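PDB 3TO3: citryl-spermidine/3,4-dihydroxybenzoyl-citryl-spermidine:spermidine ligase from Bacillus anthracis, which catalyses the ATP-dependent condensation of spermidine with N(8)-citryl-spermidine or its 3,4-dihydroxybenzoyl derivative during biosynthesis of the siderophore petrobactin. Local coordinates for residues H376-G379 against D383-P386. Numbering follows the deposited sequence. Where two conformers were deposited one is given.
Sequences HYLG and DAVP
The carboxylate of Asp383, the flat group nearest the meeting point, has the methyl CD1 of Leu378 loosely beside its oxygen OD1, at 4.5 Å. That same oxygen turns back on its own strand: the backbone N of Ala384 reaches OD1 at 2.8 Å, on the anti side and 24° out of the carboxylate plane, with a bent N-H...O angle of 143°. A weak bond from the backbone N of Tyr150 reaches OD1 as well. The Tyr377 ring, by contrast, stands apart from strand 383-386, and its hydroxyl is hydrogen-bonded to Glu372.

What crosses between loop and strand is one aliphatic side chain. In Leu378, chi2 of -178° carries CD1 straight on from CB, anti to CA, and both methyls come up to CB of Ala384, each at about 4.2 Å. CD2 also stands 4.3 Å from the carbonyl O of Asp383. Leu378 also touches Val446, and Ala384 touches Ile444, both on strand 443-448, the antiparallel neighbour of strand 383-386. On the loop side, the N of Gly379 is hydrogen-bonded to the carboxylate of Glu382, within the short connection to the strand.

Here is a small case of local packing in the IucA/IucC family region, away from the ATP and magnesium sites: the loop after strand 367-371 lies against the start of an edge strand of the mixed sheet. No hydrogen bond joins 376-379 to 383-386, and only about 104 Å² is buried. The contact itself consists of loose methyl packing, while the polar oxygen OD1 is satisfied by backbone N-H groups outside the loop segment.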
ATOM      1  N   HIS B 376     -38.498  -1.781   3.776  0.57 60.58           N
ATOM      2  CA  HIS B 376     -39.569  -1.433   2.854  0.57 62.83           C
ATOM      3  C   HIS B 376     -40.491  -2.643   2.690  0.57 67.26           C
ATOM      4  O   HIS B 376     -41.709  -2.506   2.663  0.57 75.60           O
ATOM      5  CB  HIS B 376     -38.932  -1.026   1.514  0.57 64.80           C
ATOM      6  CG  HIS B 376     -39.904  -0.619   0.447  0.57 70.13           C
ATOM      7  ND1 HIS B 376     -40.971  -1.402   0.064  0.57 76.88           N
ATOM      8  CD2 HIS B 376     -39.933   0.473  -0.358  0.57 76.29           C
ATOM      9  CE1 HIS B 376     -41.635  -0.795  -0.907  0.57 83.30           C
ATOM     10  NE2 HIS B 376     -41.024   0.345  -1.182  0.57 80.18           N
ATOM     11  N   TYR B 377     -39.899  -3.830   2.588  1.00 65.21           N
ATOM     12  CA  TYR B 377     -40.642  -5.073   2.331  1.00 59.23           C
ATOM     13  C   TYR B 377     -41.160  -5.927   3.496  1.00 60.52           C
ATOM     14  O   TYR B 377     -42.022  -6.780   3.291  1.00 63.63           O
ATOM     15  CB  TYR B 377     -39.791  -5.993   1.457  1.00 54.09           C
ATOM     16  CG  TYR B 377     -39.556  -5.479   0.065  1.00 60.20           C
ATOM     17  CD1 TYR B 377     -40.534  -5.606  -0.918  1.00 52.54           C
ATOM     18  CD2 TYR B 377     -38.342  -4.880  -0.280  1.00 54.57           C
ATOM     19  CE1 TYR B 377     -40.314  -5.143  -2.208  1.00 55.63           C
ATOM     20  CE2 TYR B 377     -38.104  -4.417  -1.571  1.00 53.34           C
ATOM     21  CZ  TYR B 377     -39.091  -4.552  -2.539  1.00 61.94           C
ATOM     22  OH  TYR B 377     -38.861  -4.092  -3.829  1.00 58.64           O
ATOM     23  N   LEU B 378     -40.660  -5.723   4.707  1.00 61.26           N
ATOM     24  CA  LEU B 378     -40.929  -6.700   5.760  1.00 58.38           C
ATOM     25  C   LEU B 378     -42.303  -6.505   6.347  1.00 63.97           C
ATOM     26  O   LEU B 378     -42.644  -5.410   6.742  1.00 67.90           O
ATOM     27  CB  LEU B 378     -39.893  -6.616   6.876  1.00 52.91           C
ATOM     28  CG  LEU B 378     -38.477  -7.098   6.542  1.00 57.47           C
ATOM     29  CD1 LEU B 378     -37.593  -6.981   7.786  1.00 62.16           C
ATOM     30  CD2 LEU B 378     -38.441  -8.534   5.977  1.00 47.29           C
ATOM     31  N   GLY B 379     -43.083  -7.577   6.418  1.00 74.25           N
ATOM     32  CA  GLY B 379     -44.395  -7.521   7.036  1.00 75.00           C
ATOM     33  C   GLY B 379     -44.310  -7.302   8.537  1.00 80.37           C
ATOM     34  O   GLY B 379     -43.219  -7.264   9.105  1.00 74.06           O
ATOM     35  N   ASP B 383     -39.221 -11.006  10.367  1.00 61.16           N
ATOM     36  CA  ASP B 383     -37.859 -10.457  10.473  1.00 57.90           C
ATOM     37  C   ASP B 383     -36.975 -11.083   9.388  1.00 49.72           C
ATOM     38  O   ASP B 383     -37.463 -11.844   8.542  1.00 50.71           O
ATOM     39  CB  ASP B 383     -37.249 -10.655  11.871  1.00 69.95           C
ATOM     40  CG  ASP B 383     -36.310  -9.496  12.288  1.00 80.64           C
ATOM     41  OD1 ASP B 383     -35.689  -8.828  11.404  1.00 67.84           O
ATOM     42  OD2 ASP B 383     -36.206  -9.255  13.514  1.00 88.92           O
ATOM     43  N   ALA B 384     -35.684 -10.769   9.399  1.00 36.55           N
ATOM     44  CA  ALA B 384     -34.821 -11.179   8.305  1.00 42.37           C
ATOM     45  C   ALA B 384     -33.450 -11.516   8.822  1.00 44.98           C
ATOM     46  O   ALA B 384     -32.976 -10.908   9.773  1.00 45.11           O
ATOM     47  CB  ALA B 384     -34.713 -10.059   7.245  1.00 39.47           C
ATOM     48  N   VAL B 385     -32.805 -12.474   8.175  1.00 42.07           N
ATOM     49  CA  VAL B 385     -31.454 -12.840   8.543  1.00 43.35           C
ATOM     50  C   VAL B 385     -30.643 -12.981   7.254  1.00 35.21           C
ATOM     51  O   VAL B 385     -31.132 -13.515   6.271  1.00 43.82           O
ATOM     52  CB  VAL B 385     -31.455 -14.184   9.391  1.00 45.20           C
ATOM     53  CG1 VAL B 385     -32.204 -15.271   8.676  1.00 42.57           C
ATOM     54  CG2 VAL B 385     -30.062 -14.659   9.655  1.00 51.62           C
ATOM     55  N   PRO B 386     -29.388 -12.520   7.262  1.00 38.89           N
ATOM     56  CA  PRO B 386     -28.513 -12.772   6.111  1.00 36.19           C
ATOM     57  C   PRO B 386     -28.348 -14.257   5.874  1.00 42.40           C
ATOM     58  O   PRO B 386     -28.211 -15.024   6.826  1.00 47.55           O
ATOM     59  CB  PRO B 386     -27.172 -12.165   6.527  1.00 31.17           C
ATOM     60  CG  PRO B 386     -27.319 -11.745   7.958  1.00 38.08           C
ATOM     61  CD  PRO B 386     -28.775 -11.626   8.257  1.00 45.85           C
TER